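Local coordinates for alpha-rhamnosidase (PDB 6I60), which probably hydrolyses terminal non-reducing alpha-L-rhamnose residues from alpha-L-rhamnosides, at residues 881-886 against 938-943; 893-898 against 927-932; 473-478 against 779-784; 573-578 against 842-847. All blocks are in the same frame, centred on the assembly; numbering follows the deposited sequence.

Contact 1 (881-886 against 938-943); sequences IFSMRI and NFYMEK
With CG anti to the backbone N (chi1 -175°) and the chain extended from CG to NE, Arg885 runs alongside Asn938, whose own CG stands anti to its carbonyl carbon (chi1 -64°). Both rise from the same face of an antiparallel strand pair, 882-886 against 938-941, in the larger sheet of the C-terminal beta-sandwich. The touch is made by methylenes rather than charge: Arg885 CG lies 3.5 Å from Asn938 ND2, and the guanidinium and amide planes are turned 70° apart. A serine in place of Arg885 would probably leave the amide flank of Asn938 without this aliphatic cover and Glu872 without the partner of its long, weak ion pair. Just beyond the other end of the strand pair, Ile881 CG1 meets Glu942 CG at 3.6 Å, the two side chains pointing the same way. Phe882 and Met941 form a hydrogen-bonded pair, with Phe882 N to Met941 O at 2.9 Å and Met941 N to Phe882 O at 3.1 Å. In the next such pair the bond from Phe939 N to Met884 O is straight, whereas its return from Met884 N is bent and weak. Phe882, Met884, Phe939 and Met941 occupy the buried face, turned to the second sheet of the sandwich. There Ile886 CG1 reaches the edge of the Phe939 ring, 4.1 Å from CE1.

Contact 2 (893-898 against 927-932); sequences EGEVHV and YIVIRV
Glu895 OE1 receives Arg931 NH1 in a 2.9 Å salt bridge and has a weak, long ion pair with Lys846. The other oxygen, OE2, accepts a hydrogen bond from His897 NE2 on its anti lone pair, so one carboxylate ties two side chains together. Glu895 CG is anti to the backbone N (chi1 -177°), and the chain extends to lie beside Arg931, whose guanidinium has Val929 CG1 over one face and a second salt bridge to Glu922. A leucine in place of Glu895 would probably leave both Arg931 NH1 and His897 NE2 without their carboxylate mate. Six backbone hydrogen bonds join these antiparallel strands, among them Val896 N to Ile930 O at 2.7 Å. On the opposite face Val896 and Ile930 lie side by side, and Val898 CG2 touches Ile930 CD1 at 3.8 Å. This apolar layer packs on strands 882-888 and 935-941 of the facing sheet, while strands 846-849 and 922-923 flank the pair within its own.

Contact 3 (473-478 against 779-784); sequences ELINKI and VAYKIV
Ile475 and Val784, with CA atoms 7.5 Å apart, mark the nearest backbone approach of two helical segments whose axes are inclined at 71° and come no closer than 11.6 Å. Side chains bridge that wide spacing. Ile475 CG1 meets Val784 CG1 at 3.6 Å, the two side chains crossing at about a right angle. Because CG1 of Ile475 is anti to its carbonyl carbon (chi1 -68°) and chi2 is extended, CD1 reaches onward to Tyr781 CE1 at 3.8 Å, approaching the ring obliquely. The helices belong to the six-hairpin glycosidase domain, the (alpha/alpha)6 barrel of the rhamnosidase family, and meet where its first helix, 473-488, comes against helix 777-784 from near its end. Helix 826-835 closes over the junction, with Phe830 and Ile834 against Ile475 and Trp829 against Val784. The Tyr781 OH is hydrogen-bonded to Asp856 and more weakly to Asn472. Leu474 CD2 lies 3.8 Å from Val784 O.

Contact 4 (573-578 against 842-847); sequences YQYYGD and PGWNKI
Gly577 and Gly843 bring their CA atoms to 3.7 Å at the close-fitting centre of this contact. Both have positive phi, which by itself favours glycine. Beside them Gly843 N donates to Gln574 O at 3.0 Å, coming in from above the carbonyl plane. Further in, the Tyr575 ring meets Trp844 obliquely, the planes at 51°. CZ2 of Trp844 arrives at the edge of the tyrosine ring, 3.4 Å from CD1 of Tyr575. Both rings are buried, and the Tyr575 hydroxyl is hydrogen-bonded to Glu515. The contact is a domain junction: the C-terminal end of helix 564-576 in the (alpha/alpha)6 barrel sits on the turn between strands 837-841 and 846-849 of the C-terminal beta-sandwich. Its outer side is less enclosed. There Pro842 lays CB over one face of the Tyr573 ring in a CH-pi contact, 3.9 Å from the centroid, and both residues are partly exposed. Gln574 points its CB away from the turn, and its side chain rests on Val839. Within the turn, Asn845 ND2 donates in the carbonyl plane to Pro842 O, 3.1 Å away.

In the fold
Along the chain, contacts 3 and 4 interlock, their segments alternating from 473-478 through 573-578 and 779-784 to 842-847; contacts 1 and 2 follow, with both strands of contact 2 lying between those of contact 1. The latter two, centres 12 Å apart, are facing layers of the C-terminal beta-sandwich and touch through Met884, Phe939 and Met941 against Val896, Val898 and Ile930. Contact 4, about 18 Å from contact 2 between centres, joins the same sheet: Ile847 pairs with Glu893 and Glu895, probably by hydrogen bonds. Contact 3 stays within the helical barrel, with its nearest atoms about 17 Å from contact 4. Contact 4 thus connects the sandwich directly to the barrel.

Contact 1 (881-886 against 938-943)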
loop_
_atom_site.group_PDB
_atom_site.type_symbol
_atom_site.label_atom_id
_atom_site.label_comp_id
_atom_site.label_asym_id
_atom_site.label_seq_id
_atom_site.Cartn_x
_atom_site.Cartn_y
_atom_site.Cartn_z
ATOM N N ILE A 881 -22.992 -23.349 23.843
ATOM C CA ILE A 881 -21.602 -23.618 23.487
ATOM C C ILE A 881 -21.002 -22.387 22.825
ATOM O O ILE A 881 -21.615 -21.793 21.930
ATOM C CB ILE A 881 -21.487 -24.841 22.560
ATOM C CG1 ILE A 881 -22.308 -26.009 23.109
ATOM C CG2 ILE A 881 -20.028 -25.236 22.378
ATOM C CD1 ILE A 881 -23.263 -26.608 22.110
ATOM N N PHE A 882 -19.801 -22.010 23.257
ATOM C CA PHE A 882 -18.986 -21.008 22.575
ATOM C C PHE A 882 -17.794 -21.728 21.957
ATOM O O PHE A 882 -16.883 -22.156 22.674
ATOM C CB PHE A 882 -18.531 -19.907 23.530
ATOM C CG PHE A 882 -17.737 -18.819 22.859
ATOM C CD1 PHE A 882 -18.350 -17.931 21.989
ATOM C CD2 PHE A 882 -16.375 -18.693 23.086
ATOM C CE1 PHE A 882 -17.623 -16.933 21.364
ATOM C CE2 PHE A 882 -15.643 -17.696 22.465
ATOM C CZ PHE A 882 -16.267 -16.817 21.602
ATOM N N SER A 883 -17.805 -21.870 20.637
ATOM C CA SER A 883 -16.751 -22.580 19.930
ATOM C C SER A 883 -15.605 -21.635 19.582
ATOM O O SER A 883 -15.773 -20.416 19.499
ATOM C CB SER A 883 -17.296 -23.229 18.656
ATOM O OG SER A 883 -18.269 -24.215 18.955
ATOM N N MET A 884 -14.426 -22.218 19.379
ATOM C CA MET A 884 -13.256 -21.447 18.980
ATOM C C MET A 884 -12.240 -22.376 18.338
ATOM O O MET A 884 -11.853 -23.383 18.939
ATOM C CB MET A 884 -12.636 -20.721 20.177
ATOM C CG MET A 884 -11.863 -19.472 19.798
ATOM S SD MET A 884 -11.138 -18.646 21.223
ATOM C CE MET A 884 -12.365 -18.992 22.476
ATOM N N ARG A 885 -11.810 -22.039 17.122
ATOM C CA ARG A 885 -10.803 -22.809 16.401
ATOM C C ARG A 885 -9.705 -21.865 15.940
ATOM O O ARG A 885 -9.972 -20.915 15.198
ATOM C CB ARG A 885 -11.410 -23.545 15.204
ATOM C CG ARG A 885 -10.424 -24.450 14.484
ATOM C CD ARG A 885 -10.947 -24.876 13.125
ATOM N NE ARG A 885 -10.226 -26.034 12.603
ATOM C CZ ARG A 885 -9.215 -25.961 11.744
ATOM N NH1 ARG A 885 -8.799 -24.781 11.304
ATOM N NH2 ARG A 885 -8.621 -27.070 11.324
ATOM N N ILE A 886 -8.473 -22.128 16.375
ATOM C CA ILE A 886 -7.337 -21.282 16.037
ATOM C C ILE A 886 -6.303 -22.112 15.288
ATOM O O ILE A 886 -6.305 -23.345 15.327
ATOM C CB ILE A 886 -6.703 -20.626 17.281
ATOM C CG1 ILE A 886 -6.017 -21.682 18.149
ATOM C CG2 ILE A 886 -7.753 -19.866 18.078
ATOM C CD1 ILE A 886 -4.987 -21.111 19.103
ATOM N N ASN A 938 -9.107 -26.735 18.767
ATOM C CA ASN A 938 -10.534 -26.468 18.900
ATOM C C ASN A 938 -10.879 -26.411 20.381
ATOM O O ASN A 938 -10.653 -27.382 21.112
ATOM C CB ASN A 938 -11.366 -27.541 18.195
ATOM C CG ASN A 938 -11.137 -27.566 16.697
ATOM O OD1 ASN A 938 -10.091 -28.009 16.227
ATOM N ND2 ASN A 938 -12.118 -27.089 15.940
ATOM N N PHE A 939 -11.424 -25.280 20.820
ATOM C CA PHE A 939 -11.799 -25.071 22.210
ATOM C C PHE A 939 -13.311 -24.934 22.325
ATOM O O PHE A 939 -13.958 -24.337 21.459
ATOM C CB PHE A 939 -11.104 -23.832 22.781
ATOM C CG PHE A 939 -9.604 -23.897 22.711
ATOM C CD1 PHE A 939 -8.915 -23.242 21.703
ATOM C CD2 PHE A 939 -8.884 -24.622 23.646
ATOM C CE1 PHE A 939 -7.535 -23.303 21.630
ATOM C CE2 PHE A 939 -7.503 -24.687 23.580
ATOM C CZ PHE A 939 -6.827 -24.027 22.572
ATOM N N TYR A 940 -13.869 -25.488 23.400
ATOM C CA TYR A 940 -15.316 -25.569 23.583
ATOM C C TYR A 940 -15.671 -25.129 24.996
ATOM O O TYR A 940 -15.453 -25.882 25.950
ATOM C CB TYR A 940 -15.819 -26.990 23.337
ATOM C CG TYR A 940 -15.638 -27.488 21.926
ATOM C CD1 TYR A 940 -14.556 -28.291 21.588
ATOM C CD2 TYR A 940 -16.560 -27.176 20.938
ATOM C CE1 TYR A 940 -14.392 -28.758 20.298
ATOM C CE2 TYR A 940 -16.405 -27.639 19.649
ATOM C CZ TYR A 940 -15.320 -28.429 19.335
ATOM O OH TYR A 940 -15.163 -28.892 18.049
ATOM N N MET A 941 -16.287 -23.966 25.126
ATOM C CA MET A 941 -16.751 -23.466 26.406
ATOM C C MET A 941 -18.226 -23.748 26.464
ATOM O O MET A 941 -18.981 -23.095 25.798
ATOM C CB MET A 941 -16.552 -21.982 26.485
ATOM C CG MET A 941 -15.881 -21.563 27.750
ATOM S SD MET A 941 -16.720 -20.184 28.458
ATOM C CE MET A 941 -15.351 -19.323 29.166
ATOM N N GLU A 942 -18.633 -24.712 27.272
ATOM C CA GLU A 942 -20.031 -25.109 27.337
ATOM C C GLU A 942 -20.769 -24.715 28.619
ATOM O O GLU A 942 -20.149 -24.387 29.609
ATOM C CB GLU A 942 -20.140 -26.619 27.079
ATOM C CG GLU A 942 -19.887 -27.035 25.631
ATOM C CD GLU A 942 -19.196 -28.383 25.472
ATOM O OE1 GLU A 942 -18.967 -29.066 26.474
ATOM O OE2 GLU A 942 -18.884 -28.780 24.337
ATOM N N LYS A 943 -22.100 -24.749 28.551
ATOM C CA LYS A 943 -23.056 -24.417 29.632
ATOM C C LYS A 943 -23.082 -22.954 30.059
ATOM O O LYS A 943 -24.108 -22.282 29.961
ATOM C CB LYS A 943 -22.945 -25.346 30.852
#

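Contact 2 (893-898 against 927-932)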
loop_
_atom_site.group_PDB
_atom_site.type_symbol
_atom_site.label_atom_id
_atom_site.label_comp_id
_atom_site.label_asym_id
_atom_site.label_seq_id
_atom_site.Cartn_x
_atom_site.Cartn_y
_atom_site.Cartn_z
ATOM N N GLU A 893 3.842 -18.815 18.876
ATOM C CA GLU A 893 3.084 -19.282 20.026
ATOM C C GLU A 893 1.764 -18.529 20.108
ATOM O O GLU A 893 1.660 -17.371 19.695
ATOM C CB GLU A 893 3.875 -19.113 21.334
ATOM C CG GLU A 893 4.013 -17.676 21.811
ATOM C CD GLU A 893 4.989 -17.538 22.965
ATOM O OE1 GLU A 893 6.176 -17.236 22.712
ATOM O OE2 GLU A 893 4.569 -17.733 24.127
ATOM N N GLY A 894 0.751 -19.206 20.642
ATOM C CA GLY A 894 -0.589 -18.660 20.738
ATOM C C GLY A 894 -0.987 -18.426 22.182
ATOM O O GLY A 894 -0.611 -19.187 23.076
ATOM N N GLU A 895 -1.757 -17.363 22.406
ATOM C CA GLU A 895 -2.273 -17.007 23.727
ATOM C C GLU A 895 -3.782 -16.820 23.584
ATOM O O GLU A 895 -4.251 -15.738 23.222
ATOM C CB GLU A 895 -1.588 -15.754 24.264
ATOM C CG GLU A 895 -2.019 -15.360 25.667
ATOM C CD GLU A 895 -1.171 -14.243 26.246
ATOM O OE1 GLU A 895 0.051 -14.445 26.407
ATOM O OE2 GLU A 895 -1.728 -13.163 26.540
ATOM N N VAL A 896 -4.537 -17.877 23.862
ATOM C CA VAL A 896 -5.987 -17.842 23.718
ATOM C C VAL A 896 -6.603 -17.132 24.915
ATOM O O VAL A 896 -6.203 -17.352 26.065
ATOM C CB VAL A 896 -6.545 -19.268 23.566
ATOM C CG1 VAL A 896 -7.963 -19.226 23.023
ATOM C CG2 VAL A 896 -5.645 -20.089 22.662
ATOM N N HIS A 897 -7.585 -16.274 24.648
ATOM C CA HIS A 897 -8.318 -15.540 25.680
ATOM C C HIS A 897 -9.795 -15.888 25.526
ATOM O O HIS A 897 -10.558 -15.159 24.888
ATOM C CB HIS A 897 -8.081 -14.025 25.572
ATOM C CG HIS A 897 -6.720 -13.590 26.018
ATOM N ND1 HIS A 897 -6.362 -12.263 26.123
ATOM C CD2 HIS A 897 -5.630 -14.303 26.384
ATOM C CE1 HIS A 897 -5.110 -12.178 26.535
ATOM N NE2 HIS A 897 -4.643 -13.402 26.701
ATOM N N VAL A 898 -10.194 -17.013 26.110
ATOM C CA VAL A 898 -11.585 -17.454 26.064
ATOM C C VAL A 898 -12.403 -16.578 27.005
ATOM O O VAL A 898 -12.145 -16.564 28.218
ATOM C CB VAL A 898 -11.711 -18.942 26.428
ATOM C CG1 VAL A 898 -13.123 -19.432 26.170
ATOM C CG2 VAL A 898 -10.705 -19.772 25.641
ATOM N N TYR A 927 -11.401 -13.524 31.440
ATOM C CA TYR A 927 -11.026 -14.469 30.402
ATOM C C TYR A 927 -10.468 -15.744 31.026
ATOM O O TYR A 927 -10.166 -15.804 32.221
ATOM C CB TYR A 927 -9.988 -13.865 29.445
ATOM C CG TYR A 927 -10.496 -12.702 28.622
ATOM C CD1 TYR A 927 -11.280 -12.911 27.494
ATOM C CD2 TYR A 927 -10.182 -11.396 28.970
ATOM C CE1 TYR A 927 -11.742 -11.848 26.739
ATOM C CE2 TYR A 927 -10.638 -10.328 28.222
ATOM C CZ TYR A 927 -11.416 -10.559 27.109
ATOM O OH TYR A 927 -11.866 -9.490 26.367
ATOM N N ILE A 928 -10.346 -16.772 30.190
ATOM C CA ILE A 928 -9.624 -17.996 30.520
ATOM C C ILE A 928 -8.434 -18.079 29.574
ATOM O O ILE A 928 -8.608 -18.094 28.348
ATOM C CB ILE A 928 -10.514 -19.245 30.407
ATOM C CG1 ILE A 928 -11.385 -19.391 31.658
ATOM C CG2 ILE A 928 -9.669 -20.494 30.201
ATOM C CD1 ILE A 928 -10.661 -19.998 32.847
ATOM N N VAL A 929 -7.233 -18.122 30.138
ATOM C CA VAL A 929 -6.003 -18.025 29.360
ATOM C C VAL A 929 -5.490 -19.421 29.042
ATOM O O VAL A 929 -5.318 -20.254 29.941
ATOM C CB VAL A 929 -4.942 -17.206 30.113
ATOM C CG1 VAL A 929 -3.678 -17.088 29.278
ATOM C CG2 VAL A 929 -5.489 -15.832 30.464
ATOM N N ILE A 930 -5.244 -19.676 27.759
ATOM C CA ILE A 930 -4.668 -20.929 27.285
ATOM C C ILE A 930 -3.464 -20.590 26.418
ATOM O O ILE A 930 -3.554 -19.737 25.529
ATOM C CB ILE A 930 -5.688 -21.768 26.490
ATOM C CG1 ILE A 930 -6.938 -22.034 27.332
ATOM C CG2 ILE A 930 -5.065 -23.078 26.037
ATOM C CD1 ILE A 930 -8.156 -22.406 26.513
ATOM N N ARG A 931 -2.340 -21.249 26.683
ATOM C CA ARG A 931 -1.102 -21.035 25.944
ATOM C C ARG A 931 -0.801 -22.282 25.126
ATOM O O ARG A 931 -0.684 -23.378 25.684
ATOM C CB ARG A 931 0.055 -20.716 26.893
ATOM C CG ARG A 931 0.032 -19.297 27.427
ATOM C CD ARG A 931 0.896 -19.154 28.667
ATOM N NE ARG A 931 0.308 -18.234 29.638
ATOM C CZ ARG A 931 0.314 -16.911 29.515
ATOM N NH1 ARG A 931 0.880 -16.340 28.458
ATOM N NH2 ARG A 931 -0.245 -16.155 30.450
ATOM N N VAL A 932 -0.682 -22.113 23.810
ATOM C CA VAL A 932 -0.430 -23.214 22.891
ATOM C C VAL A 932 0.734 -22.843 21.981
ATOM O O VAL A 932 1.175 -21.694 21.929
ATOM C CB VAL A 932 -1.676 -23.580 22.051
ATOM C CG1 VAL A 932 -2.861 -23.897 22.954
ATOM C CG2 VAL A 932 -2.019 -22.456 21.078
#

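Contact 3 (473-478 against 779-784)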
loop_
_atom_site.group_PDB
_atom_site.type_symbol
_atom_site.label_atom_id
_atom_site.label_comp_id
_atom_site.label_asym_id
_atom_site.label_seq_id
_atom_site.Cartn_x
_atom_site.Cartn_y
_atom_site.Cartn_z
ATOM N N GLU A 473 -23.982 -8.374 8.498
ATOM C CA GLU A 473 -23.765 -8.085 7.083
ATOM C C GLU A 473 -23.394 -6.628 6.846
ATOM O O GLU A 473 -22.670 -6.327 5.889
ATOM C CB GLU A 473 -25.008 -8.450 6.269
ATOM C CG GLU A 473 -24.802 -8.406 4.758
ATOM C CD GLU A 473 -23.761 -9.402 4.273
ATOM O OE1 GLU A 473 -23.186 -9.177 3.185
ATOM O OE2 GLU A 473 -23.520 -10.409 4.972
ATOM N N LEU A 474 -23.874 -5.715 7.693
ATOM C CA LEU A 474 -23.483 -4.314 7.562
ATOM C C LEU A 474 -21.987 -4.142 7.789
ATOM O O LEU A 474 -21.332 -3.356 7.094
ATOM C CB LEU A 474 -24.281 -3.452 8.541
ATOM C CG LEU A 474 -23.780 -2.023 8.767
ATOM C CD1 LEU A 474 -24.032 -1.165 7.539
ATOM C CD2 LEU A 474 -24.437 -1.409 9.991
ATOM N N ILE A 475 -21.428 -4.876 8.754
ATOM C CA ILE A 475 -19.984 -4.851 8.968
ATOM C C ILE A 475 -19.257 -5.434 7.761
ATOM O O ILE A 475 -18.213 -4.919 7.339
ATOM C CB ILE A 475 -19.627 -5.599 10.266
ATOM C CG1 ILE A 475 -20.155 -4.836 11.481
ATOM C CG2 ILE A 475 -18.126 -5.796 10.385
ATOM C CD1 ILE A 475 -19.859 -5.514 12.799
ATOM N N ASN A 476 -19.801 -6.507 7.180
ATOM C CA ASN A 476 -19.206 -7.084 5.978
ATOM C C ASN A 476 -19.222 -6.090 4.822
ATOM O O ASN A 476 -18.278 -6.039 4.023
ATOM C CB ASN A 476 -19.942 -8.367 5.591
ATOM C CG ASN A 476 -19.777 -9.467 6.620
ATOM O OD1 ASN A 476 -18.773 -9.525 7.326
ATOM N ND2 ASN A 476 -20.766 -10.348 6.707
ATOM N N LYS A 477 -20.288 -5.292 4.712
ATOM C CA LYS A 477 -20.350 -4.292 3.652
ATOM C C LYS A 477 -19.360 -3.161 3.906
ATOM O O LYS A 477 -18.725 -2.664 2.971
ATOM C CB LYS A 477 -21.772 -3.751 3.522
ATOM C CG LYS A 477 -22.790 -4.781 3.051
ATOM C CD LYS A 477 -22.626 -5.094 1.570
ATOM C CE LYS A 477 -23.457 -6.303 1.157
ATOM N NZ LYS A 477 -23.022 -6.866 -0.156
ATOM N N ILE A 478 -19.217 -2.738 5.165
ATOM C CA ILE A 478 -18.191 -1.755 5.502
ATOM C C ILE A 478 -16.809 -2.318 5.206
ATOM O O ILE A 478 -15.954 -1.640 4.620
ATOM C CB ILE A 478 -18.324 -1.320 6.974
ATOM C CG1 ILE A 478 -19.667 -0.629 7.211
ATOM C CG2 ILE A 478 -17.176 -0.397 7.369
ATOM C CD1 ILE A 478 -20.129 -0.680 8.650
ATOM N N VAL A 779 -20.244 -0.820 23.597
ATOM C CA VAL A 779 -20.475 0.537 23.115
ATOM C C VAL A 779 -19.871 0.720 21.729
ATOM O O VAL A 779 -20.476 1.343 20.849
ATOM C CB VAL A 779 -19.913 1.558 24.122
ATOM C CG1 VAL A 779 -20.050 2.975 23.585
ATOM C CG2 VAL A 779 -20.612 1.416 25.469
ATOM N N ALA A 780 -18.674 0.173 21.508
ATOM C CA ALA A 780 -18.031 0.304 20.205
ATOM C C ALA A 780 -18.815 -0.429 19.124
ATOM O O ALA A 780 -18.938 0.065 17.996
ATOM C CB ALA A 780 -16.595 -0.214 20.277
ATOM N N TYR A 781 -19.354 -1.607 19.448
ATOM C CA TYR A 781 -20.145 -2.347 18.472
ATOM C C TYR A 781 -21.423 -1.598 18.114
ATOM O O TYR A 781 -21.837 -1.589 16.948
ATOM C CB TYR A 781 -20.471 -3.739 19.009
ATOM C CG TYR A 781 -21.297 -4.583 18.065
ATOM C CD1 TYR A 781 -20.699 -5.279 17.025
ATOM C CD2 TYR A 781 -22.675 -4.682 18.214
ATOM C CE1 TYR A 781 -21.449 -6.050 16.158
ATOM C CE2 TYR A 781 -23.434 -5.449 17.351
ATOM C CZ TYR A 781 -22.815 -6.133 16.326
ATOM O OH TYR A 781 -23.562 -6.901 15.461
ATOM N N LYS A 782 -22.064 -0.966 19.102
ATOM C CA LYS A 782 -23.279 -0.208 18.825
ATOM C C LYS A 782 -22.992 1.014 17.964
ATOM O O LYS A 782 -23.872 1.470 17.225
ATOM C CB LYS A 782 -23.952 0.208 20.133
ATOM C CG LYS A 782 -24.842 -0.869 20.741
ATOM C CD LYS A 782 -25.908 -0.269 21.647
ATOM C CE LYS A 782 -26.942 0.507 20.845
ATOM N NZ LYS A 782 -28.320 0.319 21.380
ATOM N N ILE A 783 -21.776 1.555 18.048
ATOM C CA ILE A 783 -21.393 2.658 17.173
ATOM C C ILE A 783 -21.263 2.172 15.736
ATOM O O ILE A 783 -21.732 2.829 14.798
ATOM C CB ILE A 783 -20.090 3.303 17.677
ATOM C CG1 ILE A 783 -20.347 4.095 18.960
ATOM C CG2 ILE A 783 -19.482 4.200 16.612
ATOM C CD1 ILE A 783 -19.123 4.248 19.838
ATOM N N VAL A 784 -20.641 1.008 15.542
ATOM C CA VAL A 784 -20.422 0.483 14.198
ATOM C C VAL A 784 -21.746 0.091 13.550
ATOM O O VAL A 784 -21.966 0.339 12.358
ATOM C CB VAL A 784 -19.435 -0.698 14.252
ATOM C CG1 VAL A 784 -19.682 -1.669 13.113
ATOM C CG2 VAL A 784 -18.001 -0.190 14.220
#

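Contact 4 (573-578 against 842-847)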
loop_
_atom_site.group_PDB
_atom_site.type_symbol
_atom_site.label_atom_id
_atom_site.label_comp_id
_atom_site.label_asym_id
_atom_site.label_seq_id
_atom_site.Cartn_x
_atom_site.Cartn_y
_atom_site.Cartn_z
ATOM N N TYR A 573 7.980 -3.446 11.596
ATOM C CA TYR A 573 8.614 -4.309 12.584
ATOM C C TYR A 573 7.587 -5.055 13.426
ATOM O O TYR A 573 7.848 -6.182 13.859
ATOM C CB TYR A 573 9.543 -3.488 13.483
ATOM C CG TYR A 573 10.059 -4.256 14.679
ATOM C CD1 TYR A 573 10.995 -5.270 14.525
ATOM C CD2 TYR A 573 9.603 -3.976 15.960
ATOM C CE1 TYR A 573 11.466 -5.982 15.614
ATOM C CE2 TYR A 573 10.070 -4.680 17.054
ATOM C CZ TYR A 573 11.001 -5.684 16.874
ATOM O OH TYR A 573 11.470 -6.392 17.956
ATOM N N GLN A 574 6.418 -4.453 13.656
ATOM C CA GLN A 574 5.419 -5.079 14.517
ATOM C C GLN A 574 4.751 -6.263 13.827
ATOM O O GLN A 574 4.570 -7.322 14.440
ATOM C CB GLN A 574 4.374 -4.044 14.940
ATOM C CG GLN A 574 3.183 -4.617 15.698
ATOM C CD GLN A 574 2.096 -3.583 15.960
ATOM O OE1 GLN A 574 1.841 -2.707 15.133
ATOM N NE2 GLN A 574 1.448 -3.684 17.118
ATOM N N TYR A 575 4.387 -6.110 12.555
ATOM C CA TYR A 575 3.618 -7.124 11.846
ATOM C C TYR A 575 4.464 -8.009 10.941
ATOM O O TYR A 575 3.950 -9.010 10.429
ATOM C CB TYR A 575 2.509 -6.459 11.021
ATOM C CG TYR A 575 1.334 -6.002 11.857
ATOM C CD1 TYR A 575 0.426 -6.919 12.372
ATOM C CD2 TYR A 575 1.135 -4.656 12.134
ATOM C CE1 TYR A 575 -0.650 -6.508 13.139
ATOM C CE2 TYR A 575 0.063 -4.235 12.901
ATOM C CZ TYR A 575 -0.825 -5.165 13.401
ATOM O OH TYR A 575 -1.892 -4.751 14.162
ATOM N N TYR A 576 5.737 -7.677 10.731
ATOM C CA TYR A 576 6.612 -8.495 9.905
ATOM C C TYR A 576 7.916 -8.888 10.582
ATOM O O TYR A 576 8.608 -9.774 10.067
ATOM C CB TYR A 576 6.945 -7.774 8.591
ATOM C CG TYR A 576 5.748 -7.488 7.713
ATOM C CD1 TYR A 576 5.124 -6.248 7.743
ATOM C CD2 TYR A 576 5.249 -8.452 6.848
ATOM C CE1 TYR A 576 4.029 -5.978 6.938
ATOM C CE2 TYR A 576 4.155 -8.192 6.038
ATOM C CZ TYR A 576 3.550 -6.952 6.088
ATOM O OH TYR A 576 2.461 -6.684 5.290
ATOM N N GLY A 577 8.275 -8.271 11.702
ATOM C CA GLY A 577 9.532 -8.588 12.360
ATOM C C GLY A 577 10.758 -8.171 11.577
ATOM O O GLY A 577 11.748 -8.914 11.541
ATOM N N ASP A 578 10.717 -7.004 10.944
ATOM C CA ASP A 578 11.823 -6.482 10.145
ATOM C C ASP A 578 12.480 -5.357 10.940
ATOM O O ASP A 578 12.161 -4.181 10.759
ATOM C CB ASP A 578 11.335 -5.996 8.781
ATOM C CG ASP A 578 12.472 -5.568 7.875
ATOM O OD1 ASP A 578 13.631 -5.923 8.172
ATOM O OD2 ASP A 578 12.207 -4.881 6.865
ATOM N N PRO A 842 6.383 -8.814 18.200
ATOM C CA PRO A 842 6.645 -8.420 16.809
ATOM C C PRO A 842 6.963 -9.615 15.918
ATOM O O PRO A 842 7.495 -10.633 16.366
ATOM C CB PRO A 842 7.845 -7.476 16.930
ATOM C CG PRO A 842 7.743 -6.926 18.310
ATOM C CD PRO A 842 7.186 -8.033 19.157
ATOM N N GLY A 843 6.617 -9.480 14.640
ATOM C CA GLY A 843 6.780 -10.577 13.709
ATOM C C GLY A 843 5.831 -11.729 13.929
ATOM O O GLY A 843 6.081 -12.827 13.426
ATOM N N TRP A 844 4.741 -11.507 14.668
ATOM C CA TRP A 844 3.794 -12.558 15.037
ATOM C C TRP A 844 4.478 -13.690 15.799
ATOM O O TRP A 844 4.060 -14.847 15.719
ATOM C CB TRP A 844 3.054 -13.108 13.812
ATOM C CG TRP A 844 2.198 -12.096 13.108
ATOM C CD1 TRP A 844 2.524 -11.378 11.993
ATOM C CD2 TRP A 844 0.869 -11.693 13.468
ATOM N NE1 TRP A 844 1.484 -10.553 11.638
ATOM C CE2 TRP A 844 0.456 -10.726 12.529
ATOM C CE3 TRP A 844 -0.008 -12.054 14.495
ATOM C CZ2 TRP A 844 -0.797 -10.118 12.585
ATOM C CZ3 TRP A 844 -1.251 -11.447 14.550
ATOM C CH2 TRP A 844 -1.635 -10.491 13.600
ATOM N N ASN A 845 5.541 -13.364 16.540
ATOM C CA ASN A 845 6.203 -14.372 17.362
ATOM C C ASN A 845 5.262 -14.915 18.428
ATOM O O ASN A 845 5.341 -16.095 18.789
ATOM C CB ASN A 845 7.462 -13.788 18.002
ATOM C CG ASN A 845 8.725 -14.154 17.242
ATOM O OD1 ASN A 845 9.301 -15.223 17.447
ATOM N ND2 ASN A 845 9.162 -13.264 16.356
ATOM N N LYS A 846 4.368 -14.072 18.938
ATOM C CA LYS A 846 3.284 -14.494 19.814
ATOM C C LYS A 846 1.988 -13.919 19.267
ATOM O O LYS A 846 1.939 -12.747 18.883
ATOM C CB LYS A 846 3.513 -14.033 21.256
ATOM C CG LYS A 846 2.362 -14.339 22.202
ATOM C CD LYS A 846 2.819 -14.320 23.652
ATOM C CE LYS A 846 2.359 -15.564 24.398
ATOM N NZ LYS A 846 3.026 -15.689 25.724
ATOM N N ILE A 847 0.950 -14.747 19.215
ATOM C CA ILE A 847 -0.355 -14.349 18.707
ATOM C C ILE A 847 -1.348 -14.364 19.858
ATOM O O ILE A 847 -1.353 -15.292 20.674
ATOM C CB ILE A 847 -0.818 -15.274 17.564
ATOM C CG1 ILE A 847 0.346 -15.573 16.618
ATOM C CG2 ILE A 847 -1.984 -14.654 16.809
ATOM C CD1 ILE A 847 0.019 -16.596 15.563
#